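Local coordinates for protein carboxylase (PDB 5H80) that probably catalyses the ATP-dependent carboxylation of biotin, as the biotin carboxylase domain of a single-chain bacterial carboxylase, at residues Q392-P397 with F448-V453; V404-T409 with L421-V426; A371-E376 with S454-F459; A63-G68 with S415-A420; R40-V45 with P109-L114. All blocks are in the same frame, centred on the assembly; numbering follows the deposited sequence.

Interaction 1 of 5, residues Q392-P397 with F448-V453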
# COMPACT_ATOMS: atom_id res chain seq x y z
N GLN A 392 8.97 -10.28 -21.26
CA GLN A 392 9.35 -11.64 -20.86
C GLN A 392 9.42 -11.94 -19.40
O GLN A 392 9.13 -13.08 -18.98
CB GLN A 392 10.71 -12.04 -21.54
CG GLN A 392 10.46 -12.43 -22.99
CD GLN A 392 11.60 -12.17 -23.95
OE1 GLN A 392 12.72 -11.82 -23.55
NE2 GLN A 392 11.31 -12.33 -25.23
N THR A 393 9.82 -10.94 -18.64
CA THR A 393 9.89 -10.98 -17.22
C THR A 393 9.33 -9.61 -16.79
O THR A 393 9.64 -8.56 -17.40
CB THR A 393 11.34 -11.16 -16.72
OG1 THR A 393 11.89 -12.32 -17.34
CG2 THR A 393 11.39 -11.33 -15.23
N PHE A 394 8.47 -9.69 -15.83
CA PHE A 394 7.80 -8.50 -15.30
C PHE A 394 7.37 -8.76 -13.87
O PHE A 394 6.41 -9.45 -13.65
CB PHE A 394 6.59 -8.14 -16.20
CG PHE A 394 6.07 -6.75 -15.98
CD1 PHE A 394 6.69 -5.64 -16.57
CD2 PHE A 394 4.97 -6.54 -15.15
CE1 PHE A 394 6.18 -4.36 -16.39
CE2 PHE A 394 4.47 -5.23 -14.92
CZ PHE A 394 5.08 -4.16 -15.57
N THR A 395 8.09 -8.21 -12.89
CA THR A 395 7.89 -8.53 -11.47
C THR A 395 8.09 -7.17 -10.77
O THR A 395 9.21 -6.77 -10.48
CB THR A 395 8.86 -9.57 -10.95
OG1 THR A 395 8.80 -10.71 -11.83
CG2 THR A 395 8.49 -9.98 -9.56
N PRO A 396 6.99 -6.45 -10.64
CA PRO A 396 7.07 -5.10 -10.02
C PRO A 396 7.44 -5.21 -8.54
O PRO A 396 7.26 -6.26 -7.95
CB PRO A 396 5.64 -4.53 -10.21
CG PRO A 396 5.09 -5.31 -11.34
CD PRO A 396 5.63 -6.71 -11.16
N PRO A 397 7.99 -4.12 -7.96
CA PRO A 397 8.28 -4.04 -6.56
C PRO A 397 7.06 -4.18 -5.70
O PRO A 397 5.99 -3.88 -6.14
CB PRO A 397 8.90 -2.64 -6.36
CG PRO A 397 8.45 -1.89 -7.54
CD PRO A 397 8.11 -2.83 -8.64
N PHE A 448 12.43 -3.67 -9.56
CA PHE A 448 11.59 -3.88 -10.72
C PHE A 448 12.30 -4.62 -11.86
O PHE A 448 13.07 -4.03 -12.60
CB PHE A 448 11.07 -2.54 -11.22
CG PHE A 448 9.69 -2.57 -11.86
CD1 PHE A 448 8.94 -1.41 -11.78
CD2 PHE A 448 9.15 -3.67 -12.57
CE1 PHE A 448 7.66 -1.31 -12.34
CE2 PHE A 448 7.86 -3.60 -13.19
CZ PHE A 448 7.10 -2.40 -13.04
N GLN A 449 11.92 -5.88 -12.00
CA GLN A 449 12.56 -6.82 -12.99
C GLN A 449 11.69 -6.76 -14.21
O GLN A 449 10.52 -7.09 -14.11
CB GLN A 449 12.51 -8.26 -12.49
CG GLN A 449 13.17 -8.57 -11.18
CD GLN A 449 13.22 -10.06 -10.94
OE1 GLN A 449 13.99 -10.78 -11.58
NE2 GLN A 449 12.40 -10.55 -10.02
N ILE A 450 12.22 -6.16 -15.27
CA ILE A 450 11.62 -6.19 -16.54
C ILE A 450 12.66 -6.78 -17.54
O ILE A 450 13.79 -6.34 -17.56
CB ILE A 450 11.19 -4.77 -16.99
CG1 ILE A 450 10.32 -4.16 -15.88
CG2 ILE A 450 10.39 -4.84 -18.29
CD1 ILE A 450 9.84 -2.76 -16.17
N ALA A 451 12.22 -7.76 -18.32
CA ALA A 451 13.00 -8.28 -19.47
C ALA A 451 12.14 -8.39 -20.74
O ALA A 451 10.93 -8.69 -20.65
CB ALA A 451 13.60 -9.63 -19.10
N GLY A 452 12.77 -8.11 -21.90
CA GLY A 452 12.17 -8.23 -23.25
C GLY A 452 11.89 -6.90 -23.92
O GLY A 452 11.79 -6.88 -25.12
N VAL A 453 11.71 -5.78 -23.16
CA VAL A 453 11.55 -4.42 -23.73
C VAL A 453 12.48 -3.44 -23.02
O VAL A 453 12.89 -3.71 -21.89
CB VAL A 453 10.08 -3.92 -23.56
CG1 VAL A 453 9.16 -4.83 -24.28
CG2 VAL A 453 9.66 -3.86 -22.07
O HOH W 1 10.64 -12.44 -10.03
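Phe448 lays one ring face against Pro396 and Pro397, and most of its side chain packs on segment 392-397, largely on these two prolines that follow the strand. CB and CG start against Pro397 CD, with Phe448 CG 3.6 Å from it. The same ring face then carries both prolines: Pro397 CD lies 3.5 Å from Phe448 CD1, and Pro396 CA sits over the other flank, 3.6 Å from Phe448 CD2, each a CH-pi contact. At the tip, Phe448 CZ comes 3.7 Å from Phe394 CZ. Here the edge of Phe448 meets the face of Phe394 in a T-shaped pair, the planes 68° apart. Phe394 gets there with CG anti to its backbone N (chi1 -164°), next to Ile450 on the same side of the strands. Thr393, Thr395, Gln449 and Ala451 occupy the opposite side. Water 1 links Thr395 OG1 to Gln449 NE2, weakly at the amide, whose stronger partner is Thr409 of the second subunit. Among the backbone bonds, Thr395 N donates to Gln449 O at 2.9 Å. Further along, Ala451 O takes two donors, Gln392 N at 2.6 Å and Thr393 N at 3.2 Å. This doubling is a classic beta bulge, and it ends a small two-stranded antiparallel sheet at the subunit interface of the biotin carboxylase C-terminal domain.

Interaction 2 of 5, residues V404-T409 with L421-V426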
# COMPACT_ATOMS: atom_id res chain seq x y z
N VAL A 404 1.90 -0.45 -6.81
CA VAL A 404 2.13 -0.43 -8.26
C VAL A 404 0.82 -0.60 -9.03
O VAL A 404 0.17 -1.61 -8.88
CB VAL A 404 3.11 -1.52 -8.72
CG1 VAL A 404 3.31 -1.45 -10.25
CG2 VAL A 404 4.48 -1.39 -8.07
N ASP A 405 0.51 0.38 -9.90
CA ASP A 405 -0.68 0.37 -10.73
C ASP A 405 -0.19 0.10 -12.19
O ASP A 405 0.57 0.92 -12.80
CB ASP A 405 -1.55 1.67 -10.69
CG ASP A 405 -2.30 1.87 -9.38
OD1 ASP A 405 -1.86 1.30 -8.33
OD2 ASP A 405 -3.35 2.49 -9.39
N THR A 406 -0.65 -1.02 -12.74
CA THR A 406 -0.25 -1.47 -14.09
C THR A 406 -1.47 -2.24 -14.74
O THR A 406 -2.48 -2.51 -14.14
CB THR A 406 1.06 -2.30 -14.04
OG1 THR A 406 1.64 -2.62 -15.34
CG2 THR A 406 0.86 -3.57 -13.22
N PHE A 407 -1.21 -2.58 -16.01
CA PHE A 407 -1.99 -3.41 -16.89
C PHE A 407 -1.18 -4.59 -17.51
O PHE A 407 -1.74 -5.47 -18.15
CB PHE A 407 -2.60 -2.53 -18.00
CG PHE A 407 -1.61 -2.10 -18.93
CD1 PHE A 407 -1.52 -2.72 -20.24
CD2 PHE A 407 -0.76 -1.07 -18.66
CE1 PHE A 407 -0.52 -2.30 -21.12
CE2 PHE A 407 0.17 -0.64 -19.56
CZ PHE A 407 0.33 -1.25 -20.77
N VAL A 408 0.11 -4.60 -17.26
CA VAL A 408 1.19 -5.44 -17.94
C VAL A 408 1.23 -6.78 -17.19
O VAL A 408 1.18 -6.87 -15.95
CB VAL A 408 2.55 -4.75 -18.09
CG1 VAL A 408 3.56 -5.68 -18.77
CG2 VAL A 408 2.41 -3.46 -18.90
N THR A 409 1.18 -7.89 -17.95
CA THR A 409 1.60 -9.18 -17.37
C THR A 409 2.58 -9.85 -18.32
O THR A 409 2.81 -9.38 -19.47
CB THR A 409 0.45 -10.15 -17.10
OG1 THR A 409 -0.29 -10.34 -18.30
CG2 THR A 409 -0.47 -9.64 -15.98
N LEU A 421 3.58 4.20 -21.20
CA LEU A 421 3.48 3.81 -19.77
C LEU A 421 3.32 2.33 -19.61
O LEU A 421 2.36 1.70 -20.18
CB LEU A 421 2.40 4.57 -19.15
CG LEU A 421 2.27 4.43 -17.60
CD1 LEU A 421 3.43 5.12 -16.90
CD2 LEU A 421 0.95 5.07 -17.22
N LEU A 422 4.16 1.77 -18.77
CA LEU A 422 4.09 0.34 -18.40
C LEU A 422 3.58 0.16 -16.97
O LEU A 422 2.74 -0.69 -16.73
CB LEU A 422 5.46 -0.30 -18.45
CG LEU A 422 6.12 -0.63 -19.85
CD1 LEU A 422 7.55 -1.11 -19.64
CD2 LEU A 422 5.23 -1.56 -20.68
N ALA A 423 4.08 1.03 -16.04
CA ALA A 423 3.56 0.94 -14.68
C ALA A 423 3.79 2.22 -13.90
O ALA A 423 4.78 2.92 -14.15
CB ALA A 423 4.22 -0.23 -13.94
N LYS A 424 2.97 2.45 -12.90
CA LYS A 424 3.20 3.57 -11.99
C LYS A 424 3.62 3.03 -10.61
O LYS A 424 2.90 2.25 -10.12
CB LYS A 424 2.04 4.48 -11.88
CG LYS A 424 1.45 4.96 -13.23
CD LYS A 424 0.22 5.88 -13.08
CE LYS A 424 -1.01 5.30 -12.36
NZ LYS A 424 -2.28 6.09 -12.38
N VAL A 425 4.74 3.47 -10.08
CA VAL A 425 5.24 3.03 -8.80
C VAL A 425 5.12 4.14 -7.81
O VAL A 425 5.77 5.20 -7.98
CB VAL A 425 6.69 2.59 -8.89
CG1 VAL A 425 7.35 2.18 -7.50
CG2 VAL A 425 6.81 1.45 -9.94
N VAL A 426 4.37 3.87 -6.74
CA VAL A 426 4.05 4.90 -5.76
C VAL A 426 4.74 4.45 -4.49
O VAL A 426 4.54 3.30 -4.06
CB VAL A 426 2.58 5.14 -5.54
CG1 VAL A 426 2.31 6.25 -4.58
CG2 VAL A 426 1.88 5.42 -6.92
O HOH W 2 -3.94 4.21 -11.40
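The Phe407 ring turns its edge to the start of the facing strand, with Leu421 O in its plane and 3.3 Å from Phe407 CE2. Over one face lies CG2 of the next residue, Val408, and Arg40 makes a cation-pi contact with the same ring. The other flat group, the Asp405 carboxylate, lies on the same face of the sheet as Lys424: its OD1 forms a salt bridge with Arg403, while OD2 takes a bond from water 2 at 2.7 Å. That water also accepts from Lys424 NZ, so the two charges are joined through it rather than directly. Lys424 NZ has further partners in Val323 O and Glu42, the latter on the N-terminal domain.

Between these groups the backbones of Asp405 and Lys424 form a hydrogen-bonded pair, Asp405 N to Lys424 O at 3.0 Å and Lys424 N to Asp405 O at 2.8 Å. Thr406 then takes over with its side chain. Its hydroxyl swings anti to the backbone N (chi1 -172°) and donates to Leu422 O at 2.6 Å. The same Thr406 OG1 accepts from Val408 N at 3.2 Å, an ST turn, so one oxygen both grips the opposite strand and shapes the chain leaving its own. Val408 CG2 follows, packing on Leu422 CD2 at 3.8 Å. Leu422 and Ala423 form a classic beta bulge against Val373. Strands 402-406 and 421-429, consecutive in the chain, make a beta hairpin with a long connection, 402-406 being the outermost strand of the antiparallel sheet of the biotin carboxylase C-terminal domain.

Interaction 3 of 5, residues A371-E376 with S454-F459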
# COMPACT_ATOMS: atom_id res chain seq x y z
N ALA A 371 6.59 7.38 -9.53
CA ALA A 371 7.46 7.43 -10.70
C ALA A 371 6.71 6.69 -11.89
O ALA A 371 6.13 5.65 -11.70
CB ALA A 371 8.77 6.83 -10.46
N ARG A 372 6.71 7.31 -13.09
CA ARG A 372 6.16 6.62 -14.25
C ARG A 372 7.27 5.73 -14.95
O ARG A 372 8.30 6.25 -15.51
CB ARG A 372 5.68 7.72 -15.17
CG ARG A 372 4.59 8.68 -14.53
CD ARG A 372 3.81 9.51 -15.62
NE ARG A 372 2.95 10.58 -15.04
CZ ARG A 372 2.08 11.32 -15.75
NH1 ARG A 372 1.83 11.03 -17.00
NH2 ARG A 372 1.40 12.29 -15.18
N VAL A 373 7.05 4.43 -14.92
CA VAL A 373 7.87 3.44 -15.66
C VAL A 373 7.45 3.30 -17.09
O VAL A 373 6.28 2.90 -17.32
CB VAL A 373 7.97 2.15 -14.90
CG1 VAL A 373 8.94 1.20 -15.58
CG2 VAL A 373 8.36 2.44 -13.44
N ASN A 374 8.30 3.77 -18.00
CA ASN A 374 7.96 3.80 -19.43
C ASN A 374 8.85 2.82 -20.26
O ASN A 374 9.98 2.55 -19.92
CB ASN A 374 8.02 5.19 -20.07
CG ASN A 374 7.19 6.28 -19.39
OD1 ASN A 374 6.01 6.07 -19.05
ND2 ASN A 374 7.75 7.48 -19.33
N MET A 375 8.29 2.35 -21.37
CA MET A 375 9.03 1.62 -22.41
C MET A 375 9.64 2.71 -23.25
O MET A 375 8.93 3.45 -23.92
CB MET A 375 8.01 0.78 -23.18
CG MET A 375 8.63 -0.14 -24.18
SD MET A 375 7.33 -1.23 -24.76
CE MET A 375 8.26 -1.99 -26.13
N GLU A 376 10.96 2.87 -23.15
CA GLU A 376 11.74 3.92 -23.86
C GLU A 376 13.10 4.06 -23.21
O GLU A 376 13.94 3.18 -23.34
CB GLU A 376 11.08 5.31 -23.88
CG GLU A 376 11.00 6.03 -22.53
CD GLU A 376 9.89 7.09 -22.44
OE1 GLU A 376 9.92 7.90 -21.45
OE2 GLU A 376 8.98 7.11 -23.33
N SER A 454 12.83 -2.30 -23.64
CA SER A 454 13.68 -1.36 -22.92
C SER A 454 12.75 -0.43 -22.10
O SER A 454 11.66 -0.07 -22.58
CB SER A 454 14.61 -0.55 -23.81
OG SER A 454 15.51 -1.45 -24.46
N THR A 455 13.27 -0.00 -20.96
CA THR A 455 12.62 0.95 -20.06
C THR A 455 13.50 2.15 -19.59
O THR A 455 14.76 2.18 -19.70
CB THR A 455 12.05 0.25 -18.77
OG1 THR A 455 13.07 0.05 -17.79
CG2 THR A 455 11.28 -1.04 -19.05
N ASN A 456 12.80 3.07 -18.94
CA ASN A 456 13.37 4.20 -18.24
C ASN A 456 13.84 3.89 -16.78
O ASN A 456 14.16 4.78 -16.06
CB ASN A 456 12.52 5.48 -18.37
CG ASN A 456 11.24 5.47 -17.56
OD1 ASN A 456 10.85 4.40 -17.08
ND2 ASN A 456 10.56 6.58 -17.45
N LEU A 457 13.84 2.65 -16.36
CA LEU A 457 14.21 2.41 -14.97
C LEU A 457 15.56 2.95 -14.51
O LEU A 457 15.66 3.58 -13.44
CB LEU A 457 14.05 0.97 -14.56
CG LEU A 457 12.66 0.40 -14.45
CD1 LEU A 457 12.78 -1.08 -14.59
CD2 LEU A 457 12.01 0.71 -13.09
N ALA A 458 16.58 2.84 -15.34
CA ALA A 458 17.89 3.51 -15.00
C ALA A 458 17.84 4.99 -14.96
O ALA A 458 18.47 5.62 -14.12
CB ALA A 458 19.03 3.06 -15.96
N PHE A 459 17.14 5.60 -15.91
CA PHE A 459 16.98 7.02 -15.91
C PHE A 459 16.26 7.61 -14.66
O PHE A 459 16.73 8.58 -14.09
CB PHE A 459 16.34 7.42 -17.17
CG PHE A 459 16.31 8.89 -17.37
CD1 PHE A 459 17.44 9.54 -17.91
CD2 PHE A 459 15.22 9.64 -17.09
CE1 PHE A 459 17.45 10.91 -18.12
CE2 PHE A 459 15.26 11.00 -17.26
CZ PHE A 459 16.33 11.65 -17.79
O HOH W 3 11.67 8.70 -19.13
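Asn456 brings its amide against the Arg372 to Asn374 backbone by placing CG between its own N and carbonyl carbon (chi1 74°) and keeping chi2 near zero. The amide bonds to two backbone atoms of the strand, a carbonyl oxygen and an N-H. Asn456 ND2 gives a bond of 3.0 Å to Arg372 O, lying in the carbonyl plane and close to the amide plane. Asn374 N returns one of 2.8 Å to Asn456 OD1, nearly straight at hydrogen (169°) but arriving from above the carbonyl plane. A third bond joins backbones, Asn456 N to Asn374 O at 3.0 Å. The second hydrogen of the amide is used through water 3, which bridges Asn456 ND2 and Glu376 OE1. That carboxylate oxygen also accepts from Asn374 ND2 at 3.1 Å. Beside this polar cluster, Val373 CG1 packs on Leu457 CG at 4.0 Å, and Ile450 touches both residues. Thr455 OG1 accepts from Leu457 N at 3.1 Å, an ST turn leading into helix 457-465. The amide thus pairs with the strand backbone much as a neighbouring strand might, and docks the N-terminal end of the helix on the last residues of a beta strand in the biotin carboxylase C-terminal domain.

Interaction 4 of 5, residues A63-G68 with S415-A420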
# COMPACT_ATOMS: atom_id res chain seq x y z
N ALA A 63 -9.54 -3.12 -28.09
CA ALA A 63 -9.13 -3.32 -29.49
C ALA A 63 -8.30 -4.57 -29.54
O ALA A 63 -7.62 -4.92 -28.55
CB ALA A 63 -8.31 -2.13 -29.93
N PRO A 64 -8.34 -5.35 -30.67
CA PRO A 64 -7.51 -6.54 -30.66
C PRO A 64 -6.00 -6.49 -30.33
O PRO A 64 -5.45 -7.38 -29.65
CB PRO A 64 -7.76 -7.15 -32.11
CG PRO A 64 -8.98 -6.46 -32.63
CD PRO A 64 -8.94 -5.09 -32.01
N ASP A 65 -5.31 -5.45 -30.71
CA ASP A 65 -3.89 -5.24 -30.37
C ASP A 65 -3.66 -4.89 -28.89
O ASP A 65 -2.57 -4.80 -28.51
CB ASP A 65 -3.25 -4.17 -31.18
CG ASP A 65 -3.71 -2.77 -30.83
OD1 ASP A 65 -4.72 -2.55 -30.13
OD2 ASP A 65 -3.10 -1.85 -31.43
N ASP A 66 -4.75 -4.79 -28.14
CA ASP A 66 -4.75 -4.51 -26.72
C ASP A 66 -5.25 -5.69 -25.97
O ASP A 66 -5.58 -5.59 -24.79
CB ASP A 66 -5.62 -3.26 -26.47
CG ASP A 66 -5.09 -2.37 -25.33
OD1 ASP A 66 -3.91 -2.56 -24.91
OD2 ASP A 66 -5.87 -1.48 -24.95
N ALA A 67 -5.48 -6.85 -26.65
CA ALA A 67 -6.24 -7.88 -26.01
C ALA A 67 -5.58 -8.57 -24.78
O ALA A 67 -6.29 -9.11 -23.93
CB ALA A 67 -6.81 -8.90 -27.03
N GLY A 68 -4.29 -8.44 -24.63
CA GLY A 68 -3.57 -9.14 -23.51
C GLY A 68 -3.47 -8.25 -22.25
O GLY A 68 -3.10 -8.71 -21.20
N SER A 415 1.58 -2.31 -27.74
CA SER A 415 1.34 -1.81 -29.09
C SER A 415 1.78 -0.38 -29.13
O SER A 415 1.50 0.43 -28.18
CB SER A 415 -0.16 -1.91 -29.43
OG SER A 415 -0.50 -1.04 -30.52
N PRO A 416 2.43 0.01 -30.24
CA PRO A 416 2.78 1.43 -30.38
C PRO A 416 1.58 2.37 -30.58
O PRO A 416 1.77 3.58 -30.71
CB PRO A 416 3.65 1.45 -31.65
CG PRO A 416 3.16 0.31 -32.46
CD PRO A 416 2.76 -0.77 -31.46
N GLN A 417 0.35 1.86 -30.64
CA GLN A 417 -0.78 2.69 -30.73
C GLN A 417 -1.02 3.50 -29.47
O GLN A 417 -1.74 4.47 -29.48
CB GLN A 417 -2.03 1.85 -30.96
CG GLN A 417 -2.09 1.27 -32.39
CD GLN A 417 -2.52 2.35 -33.35
OE1 GLN A 417 -3.43 3.15 -33.05
NE2 GLN A 417 -1.85 2.43 -34.49
N TYR A 418 -0.39 3.09 -28.37
CA TYR A 418 -0.76 3.62 -27.04
C TYR A 418 0.53 4.18 -26.47
O TYR A 418 1.65 3.90 -26.92
CB TYR A 418 -1.35 2.56 -26.10
CG TYR A 418 -2.44 1.74 -26.77
CD1 TYR A 418 -3.59 2.39 -27.20
CD2 TYR A 418 -2.25 0.45 -27.11
CE1 TYR A 418 -4.58 1.70 -27.92
CE2 TYR A 418 -3.25 -0.27 -27.82
CZ TYR A 418 -4.40 0.38 -28.24
OH TYR A 418 -5.42 -0.24 -28.98
N ASP A 419 0.35 4.99 -25.45
CA ASP A 419 1.47 5.62 -24.82
C ASP A 419 2.44 4.59 -24.21
O ASP A 419 2.13 3.38 -24.16
CB ASP A 419 0.97 6.68 -23.86
CG ASP A 419 0.42 6.11 -22.54
OD1 ASP A 419 0.84 4.99 -22.11
OD2 ASP A 419 -0.45 6.78 -21.95
N ALA A 420 3.58 5.10 -23.73
CA ALA A 420 4.72 4.26 -23.35
C ALA A 420 4.62 3.79 -21.90
O ALA A 420 5.46 2.99 -21.50
CB ALA A 420 6.05 4.99 -23.53
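Two hydroxyls close on the Asp65 carboxylate, one to each oxygen. Tyr418 OH donates to Asp65 OD1 at 2.7 Å, on the syn side and 18° out of the carboxylate plane. Ser415 OG donates to Asp65 OD2 at 2.9 Å, coming in from above that plane, while Gln417 CG brushes the same oxygen at 3.4 Å. Beside them Asp66 crosses obliquely over one face of the Tyr418 ring, its carboxylate turned 24° from the ring plane and Asp66 CG 3.7 Å from Tyr418 CE2. Ala63 CB fills in next to the phenol oxygen.

The next layer fixes these donors. Ser415 OG, anti to its backbone N (chi1 160°), also accepts from Gln417 N at 3.0 Å, an ST turn set within the type I turn from Ser415 to Tyr418. Arg40 is shared by both sides: it forms a salt bridge with Asp66 and a cation-pi contact with Tyr418. Gln417 OE1 accepts from Ala86 N, a further tie to the N-terminal domain. Since both hydroxyls give their protons to Asp65, its carboxylate is probably ionised, so this part of the join between the two domains probably pairs a negative charge with neutral donors, while Arg40 balances the neighbouring Asp66.

Interaction 5 of 5, residues R40-V45 with P109-L114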
# COMPACT_ATOMS: atom_id res chain seq x y z
N ARG A 40 -8.50 2.23 -21.54
CA ARG A 40 -7.71 1.01 -21.57
C ARG A 40 -6.50 1.08 -20.69
O ARG A 40 -6.20 2.15 -20.14
CB ARG A 40 -7.37 0.73 -23.06
CG ARG A 40 -6.77 1.91 -23.76
CD ARG A 40 -5.30 2.01 -23.57
NE ARG A 40 -4.46 0.77 -23.78
CZ ARG A 40 -3.18 0.64 -23.38
NH1 ARG A 40 -2.48 -0.48 -23.57
NH2 ARG A 40 -2.55 1.66 -22.79
N GLY A 41 -5.76 -0.03 -20.51
CA GLY A 41 -4.45 0.06 -19.91
C GLY A 41 -4.61 0.26 -18.40
O GLY A 41 -5.70 -0.09 -17.86
N GLU A 42 -3.63 0.94 -17.80
CA GLU A 42 -3.54 1.03 -16.32
C GLU A 42 -4.78 1.75 -15.71
O GLU A 42 -5.40 1.23 -14.74
CB GLU A 42 -2.23 1.59 -15.83
CG GLU A 42 -2.07 3.06 -16.05
CD GLU A 42 -2.74 3.94 -14.97
OE1 GLU A 42 -2.73 5.13 -15.18
OE2 GLU A 42 -3.40 3.46 -13.99
N VAL A 43 -5.32 2.76 -16.37
CA VAL A 43 -6.54 3.41 -15.90
C VAL A 43 -7.86 2.55 -15.92
O VAL A 43 -8.69 2.72 -14.97
CB VAL A 43 -6.74 4.85 -16.46
CG1 VAL A 43 -7.31 4.90 -17.85
CG2 VAL A 43 -7.55 5.69 -15.47
N ALA A 44 -8.01 1.63 -16.90
CA ALA A 44 -9.16 0.91 -17.06
C ALA A 44 -9.04 -0.09 -15.89
O ALA A 44 -10.05 -0.38 -15.29
CB ALA A 44 -9.13 0.13 -18.29
N VAL A 45 -7.84 -0.55 -15.68
CA VAL A 45 -7.64 -1.51 -14.49
C VAL A 45 -8.01 -0.81 -13.13
O VAL A 45 -8.79 -1.38 -12.25
CB VAL A 45 -6.17 -2.04 -14.52
CG1 VAL A 45 -5.82 -2.80 -13.27
CG2 VAL A 45 -5.80 -3.02 -15.65
N PRO A 109 -14.92 7.77 -18.49
CA PRO A 109 -13.98 8.01 -19.57
C PRO A 109 -12.46 7.97 -19.24
O PRO A 109 -11.59 8.09 -20.13
CB PRO A 109 -14.38 9.42 -19.96
CG PRO A 109 -14.67 10.06 -18.70
CD PRO A 109 -15.32 9.02 -17.85
N GLY A 110 -12.13 7.60 -18.00
CA GLY A 110 -10.77 7.76 -17.46
C GLY A 110 -10.06 9.06 -17.71
O GLY A 110 -10.55 10.08 -17.34
N TYR A 111 -8.82 9.01 -18.19
CA TYR A 111 -8.16 10.25 -18.60
C TYR A 111 -7.60 9.97 -19.97
O TYR A 111 -7.34 8.78 -20.39
CB TYR A 111 -7.10 10.76 -17.59
CG TYR A 111 -6.37 9.66 -16.76
CD1 TYR A 111 -5.48 8.86 -17.32
CD2 TYR A 111 -6.62 9.52 -15.43
CE1 TYR A 111 -4.82 7.87 -16.57
CE2 TYR A 111 -5.97 8.57 -14.66
CZ TYR A 111 -5.08 7.75 -15.28
OH TYR A 111 -4.53 6.78 -14.49
N GLY A 112 -7.44 11.07 -20.70
CA GLY A 112 -7.16 10.98 -22.11
C GLY A 112 -8.42 10.60 -22.83
O GLY A 112 -9.60 10.61 -22.24
N PHE A 113 -8.20 10.17 -24.09
CA PHE A 113 -9.34 9.65 -24.92
C PHE A 113 -10.47 10.77 -24.90
O PHE A 113 -10.17 11.97 -25.11
CB PHE A 113 -9.68 8.22 -24.44
CG PHE A 113 -8.55 7.20 -24.72
CD1 PHE A 113 -8.47 6.52 -25.96
CD2 PHE A 113 -7.47 7.03 -23.85
CE1 PHE A 113 -7.40 5.67 -26.26
CE2 PHE A 113 -6.40 6.17 -24.14
CZ PHE A 113 -6.40 5.46 -25.33
N LEU A 114 -11.65 10.42 -24.41
CA LEU A 114 -12.84 11.29 -24.51
C LEU A 114 -13.19 11.95 -23.18
O LEU A 114 -14.25 12.54 -23.01
CB LEU A 114 -14.01 10.42 -25.02
CG LEU A 114 -13.81 9.82 -26.41
CD1 LEU A 114 -14.98 8.95 -26.83
CD2 LEU A 114 -13.51 10.86 -27.48
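Glu42 OE1 is gripped twice, by the hydroxyl of Tyr111 and by Lys424 NZ of the C-terminal domain, which forms a salt bridge. The Tyr111 OH to Glu42 OE1 bond is short at 2.5 Å and meets the carboxylate on its syn side. To get there the glutamate curls back: CG stands between the backbone N and the carbonyl carbon (chi1 73°), and a second bend at chi2 brings OE1 to the edge of the phenol ring, in its plane, the carboxylate itself turned 41° from the ring. Lys424 NZ also approaches Tyr111 OH, in a weak hydrogen bond. One face of the Tyr111 ring lies on Val43. Val43 CG2, anti to its own backbone N, forms a CH-pi contact 3.6 Å from the ring centroid; it is tight toward the rim, with Val43 CG2 only 3.2 Å from Tyr111 CZ.

Both segments follow neighbouring parallel strands, 34-37 and 106-108, at the centre of the sheet of the Rossmann-like N-terminal domain, where the order 3-2-1-4-5 changes direction. Segment 40-45 opens helix 42-53, with Gly41 at the N-cap position and its carbonyl oxygen accepting from Ala44 N and Val45 N.

Farther out, Phe113 CZ touches the aliphatic part of Arg40, 3.9 Å from Arg40 CG. The Arg40 chain is folded at chi2 and chi3, and its guanidinium pairs with Asp66. Just before Arg40, Asn39 ND2 reaches across to the carbonyl oxygens of Pro109 and Tyr111.

From the N terminus, interaction 5 is the first to close, joining the start of helix 42-53 to the loop after strand 106-108. Interaction 4 begins within that loop and crosses it, reaching some 350 residues ahead to bind the N-terminal domain to the C-terminal one. Its far end falls inside interactions 1, 2 and 3, so it crosses all three. Those form a nest: 371-376 with 454-459 encloses 392-397 with 448-453, which encloses 404-409 with 421-426. Interactions 2 and 3 share one antiparallel sheet, and interaction 1 packs against both. A Lys424–Glu42 salt bridge ties interaction 2 to interaction 5; an Asp66–Arg40 bridge does so for interaction 4.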